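Local coordinates for Ras GTPase-activating-like protein IQGAP2 (Homo sapiens, PDB 4EZA) that binds phosphoinositides through an atypical domain with a pseudo-C2 fold, probably linking this signalling protein to membrane lipids, at residues 27-31 with 32-36; 105-108 with 109-112. All blocks are in the same frame, centred on the assembly; numbering follows the deposited sequence.

Contact 1 (27-31 with 32-36); sequences AKLHE and KGVLL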
# COMPACT_ATOMS: atom_id res chain seq x y z
N ALA A 27 5.55 -7.27 6.10
CA ALA A 27 5.84 -8.69 5.94
C ALA A 27 4.65 -9.45 5.34
O ALA A 27 4.81 -10.25 4.40
CB ALA A 27 6.28 -9.29 7.26
N LYS A 28 3.45 -9.20 5.86
CA LYS A 28 2.24 -9.84 5.34
C LYS A 28 1.96 -9.43 3.89
O LYS A 28 1.66 -10.30 3.04
CB LYS A 28 1.05 -9.54 6.27
CG LYS A 28 -0.30 -9.98 5.77
CD LYS A 28 -0.40 -11.49 5.63
CE LYS A 28 -0.53 -12.18 6.96
NZ LYS A 28 -0.91 -13.59 6.73
N LEU A 29 2.09 -8.14 3.60
CA LEU A 29 1.86 -7.69 2.23
C LEU A 29 2.88 -8.30 1.24
O LEU A 29 2.55 -8.56 0.09
CB LEU A 29 1.87 -6.15 2.14
CG LEU A 29 0.71 -5.48 2.88
CD1 LEU A 29 0.74 -4.04 2.47
CD2 LEU A 29 -0.64 -6.11 2.55
N HIS A 30 4.12 -8.48 1.70
CA HIS A 30 5.19 -9.06 0.89
C HIS A 30 4.86 -10.54 0.61
O HIS A 30 4.92 -10.98 -0.53
CB HIS A 30 6.48 -8.90 1.69
CG HIS A 30 7.76 -9.20 0.95
ND1 HIS A 30 8.03 -8.79 -0.34
CD2 HIS A 30 8.89 -9.77 1.41
CE1 HIS A 30 9.27 -9.15 -0.65
NE2 HIS A 30 9.80 -9.75 0.39
N GLU A 31 4.48 -11.29 1.64
CA GLU A 31 4.01 -12.67 1.46
C GLU A 31 2.88 -12.79 0.44
O GLU A 31 2.90 -13.68 -0.41
CB GLU A 31 3.56 -13.23 2.81
CG GLU A 31 4.71 -13.62 3.70
CD GLU A 31 4.31 -13.64 5.17
OE1 GLU A 31 3.09 -13.76 5.45
OE2 GLU A 31 5.21 -13.57 6.03
N LYS A 32 1.92 -11.87 0.51
CA LYS A 32 0.74 -11.88 -0.37
C LYS A 32 1.04 -11.45 -1.79
O LYS A 32 0.25 -11.69 -2.69
CB LYS A 32 -0.29 -10.88 0.16
CG LYS A 32 -1.07 -11.30 1.38
CD LYS A 32 -2.06 -10.20 1.70
CE LYS A 32 -2.97 -10.60 2.85
NZ LYS A 32 -4.11 -9.66 3.03
N GLY A 33 2.16 -10.77 -1.97
CA GLY A 33 2.53 -10.25 -3.30
C GLY A 33 2.10 -8.83 -3.57
O GLY A 33 2.39 -8.28 -4.63
N VAL A 34 1.39 -8.22 -2.63
CA VAL A 34 1.00 -6.83 -2.75
C VAL A 34 2.23 -5.92 -2.71
O VAL A 34 2.32 -4.94 -3.45
CB VAL A 34 0.03 -6.40 -1.61
CG1 VAL A 34 -0.27 -4.88 -1.67
CG2 VAL A 34 -1.24 -7.17 -1.68
N LEU A 35 3.17 -6.26 -1.83
CA LEU A 35 4.36 -5.45 -1.66
C LEU A 35 5.52 -6.17 -2.32
O LEU A 35 5.76 -7.37 -2.05
CB LEU A 35 4.62 -5.21 -0.18
CG LEU A 35 5.78 -4.29 0.18
CD1 LEU A 35 5.38 -3.42 1.38
CD2 LEU A 35 6.96 -5.10 0.49
N LEU A 36 6.27 -5.44 -3.13
CA LEU A 36 7.49 -5.98 -3.75
C LEU A 36 8.74 -5.74 -2.89
O LEU A 36 9.52 -6.66 -2.65
CB LEU A 36 7.70 -5.42 -5.17
CG LEU A 36 6.81 -5.99 -6.27
CD1 LEU A 36 5.38 -5.46 -6.14
CD2 LEU A 36 7.38 -5.67 -7.63
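The imidazole of His30 reaches across from the last turn of its helix to the backbone of Leu35, with ND1 giving a nearly straight hydrogen bond (171° at the hydrogen) to Leu35 O at 3.2 Å. That oxygen lies in the ring plane, at the ring edge, while ND1 approaches it from above the carbonyl plane. With CG anti to the backbone N (chi1 -169°), the ring swings toward the departing chain; histidine suits the place because the ring presents an N-H in its own plane, close to the backbone. The same oxygen takes a CA-H contact from His30 CA at 3.4 Å. Leu29 O, in the last turn of the helix, accepts a straight bond from Leu35 N at 3.1 Å and a weak one from Gly33 N. Gly33 N also bonds His30 O at 3.1 Å, and its phi is positive (94°), where a side chain would press on the preceding carbonyl oxygen. On the apolar side, Leu29 CB meets Leu35 CB at 3.7 Å. Lys32 CE rests against Lys28 CD at 3.9 Å; the two aliphatic stems cross while their ammonium groups stay apart. Farther out, Phe46 meets the His30 ring edge-to-face, and helix 104-112 packs against Leu29. This is a Schellman motif, which ends helix 26-32 and turns the chain, through Gly33 and Val34, into strand 35-38.

Contact 2 (105-108 with 109-112); sequences NLLI and YLLN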
# COMPACT_ATOMS: atom_id res chain seq x y z
N ASN A 105 -2.57 -4.50 -9.32
CA ASN A 105 -3.73 -5.39 -9.29
C ASN A 105 -4.04 -5.86 -7.89
O ASN A 105 -5.20 -5.85 -7.48
CB ASN A 105 -3.58 -6.57 -10.25
CG ASN A 105 -3.83 -6.17 -11.71
OD1 ASN A 105 -4.19 -5.01 -12.01
ND2 ASN A 105 -3.66 -7.12 -12.61
N LEU A 106 -3.01 -6.28 -7.17
CA LEU A 106 -3.23 -6.80 -5.83
C LEU A 106 -3.55 -5.70 -4.82
O LEU A 106 -4.28 -5.95 -3.86
CB LEU A 106 -2.05 -7.66 -5.37
CG LEU A 106 -1.86 -8.89 -6.25
CD1 LEU A 106 -0.62 -9.62 -5.75
CD2 LEU A 106 -3.06 -9.84 -6.21
N LEU A 107 -3.04 -4.49 -5.07
CA LEU A 107 -3.42 -3.33 -4.26
C LEU A 107 -4.91 -3.02 -4.44
O LEU A 107 -5.60 -2.77 -3.47
CB LEU A 107 -2.55 -2.13 -4.60
CG LEU A 107 -2.88 -0.88 -3.79
CD1 LEU A 107 -2.59 -1.08 -2.31
CD2 LEU A 107 -2.09 0.26 -4.41
N ILE A 108 -5.40 -3.05 -5.68
CA ILE A 108 -6.82 -2.79 -5.94
C ILE A 108 -7.67 -3.78 -5.12
O ILE A 108 -8.63 -3.38 -4.43
CB ILE A 108 -7.13 -2.87 -7.43
CG1 ILE A 108 -6.49 -1.70 -8.17
CG2 ILE A 108 -8.66 -2.84 -7.66
CD1 ILE A 108 -6.44 -1.88 -9.67
N TYR A 109 -7.29 -5.06 -5.16
CA TYR A 109 -8.02 -6.09 -4.42
C TYR A 109 -7.94 -5.85 -2.91
O TYR A 109 -8.95 -5.98 -2.20
CB TYR A 109 -7.48 -7.49 -4.78
CG TYR A 109 -8.04 -8.65 -3.95
CD1 TYR A 109 -9.22 -9.28 -4.34
CD2 TYR A 109 -7.39 -9.10 -2.79
CE1 TYR A 109 -9.75 -10.35 -3.59
CE2 TYR A 109 -7.93 -10.16 -2.04
CZ TYR A 109 -9.10 -10.77 -2.45
OH TYR A 109 -9.64 -11.82 -1.73
N LEU A 110 -6.75 -5.53 -2.41
CA LEU A 110 -6.56 -5.24 -0.99
C LEU A 110 -7.49 -4.11 -0.53
O LEU A 110 -8.12 -4.20 0.54
CB LEU A 110 -5.11 -4.88 -0.71
CG LEU A 110 -4.73 -4.78 0.76
CD1 LEU A 110 -4.55 -6.16 1.31
CD2 LEU A 110 -3.47 -3.98 0.92
N LEU A 111 -7.59 -3.05 -1.33
CA LEU A 111 -8.38 -1.87 -0.96
C LEU A 111 -9.87 -2.19 -1.00
O LEU A 111 -10.64 -1.59 -0.24
CB LEU A 111 -8.07 -0.69 -1.88
CG LEU A 111 -6.65 -0.13 -1.75
CD1 LEU A 111 -6.42 0.92 -2.79
CD2 LEU A 111 -6.40 0.44 -0.36
N ASN A 112 -10.26 -3.15 -1.84
CA ASN A 112 -11.67 -3.38 -2.18
C ASN A 112 -12.35 -4.69 -1.74
O ASN A 112 -13.58 -4.80 -1.83
CB ASN A 112 -11.85 -3.22 -3.68
CG ASN A 112 -11.66 -1.80 -4.12
OD1 ASN A 112 -12.57 -0.98 -4.01
ND2 ASN A 112 -10.47 -1.47 -4.58
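Tyr109 N bonds back to Asn105 O at 3.2 Å, continuing the helical i to i+4 pattern across the junction. Only the CB of this exposed tyrosine comes near the preceding turn, beside Leu106 O; its ring leads away from the helix, with the hydroxyl at the far end. Leu110 follows, its N bonded to Leu106 O at 2.9 Å and its CB packed on that same oxygen. Its CD2 faces CD1 of Leu107 at 4.4 Å, a loose apolar contact on the buried side. Leu111 N bonds to Leu107 O at 2.9 Å. CG stands anti to the carbonyl carbon (chi1 -67°), which folds the side chain back over the preceding turn and brings CD1 to 4.1 Å from Leu107 CG. Asn112 closes the helix with its side chain: ND2 donates to Ile108 O at 2.7 Å, nearly straight at 167° and with the oxygen close to the amide plane. Its backbone N adds a weak bond to that oxygen, while the same N also bonds to Tyr109 O. The Ile108 carbonyl is thus gripped twice, and the short amide suits a last turn where few backbone donors remain. The CG2 branch of Ile108 lies 3.8 Å from ND2. Ile108 and Leu111 pack on Leu83 of helix 80-88, Asn105 OD1 bonds Gln87 there, Leu111 and Asn112 touch Phe62 of strand 61-68, and Leu110 turns to Lys32 of helix 26-32.

The centres of the two contacts lie about 12 Å apart, and contact 1 closes early in the chain, well before contact 2 opens near its C-terminal end. They nevertheless touch: Leu29 CD2 meets Leu110 CD2 at 3.9 Å, and Val34 CG2 meets Leu106 CB at 3.8 Å, so leucines of helix 104-112 pack on the last turn of helix 26-32 and on the turn that follows. In the three-stranded antiparallel sheet, strand 35-38 leaves contact 1 and pairs with strand 100-103, which leads into helix 104-112. Apolar packing, and a sheet that connects one contact directly and the other through strand 100-103, place N- and C-terminal parts of the domain side by side.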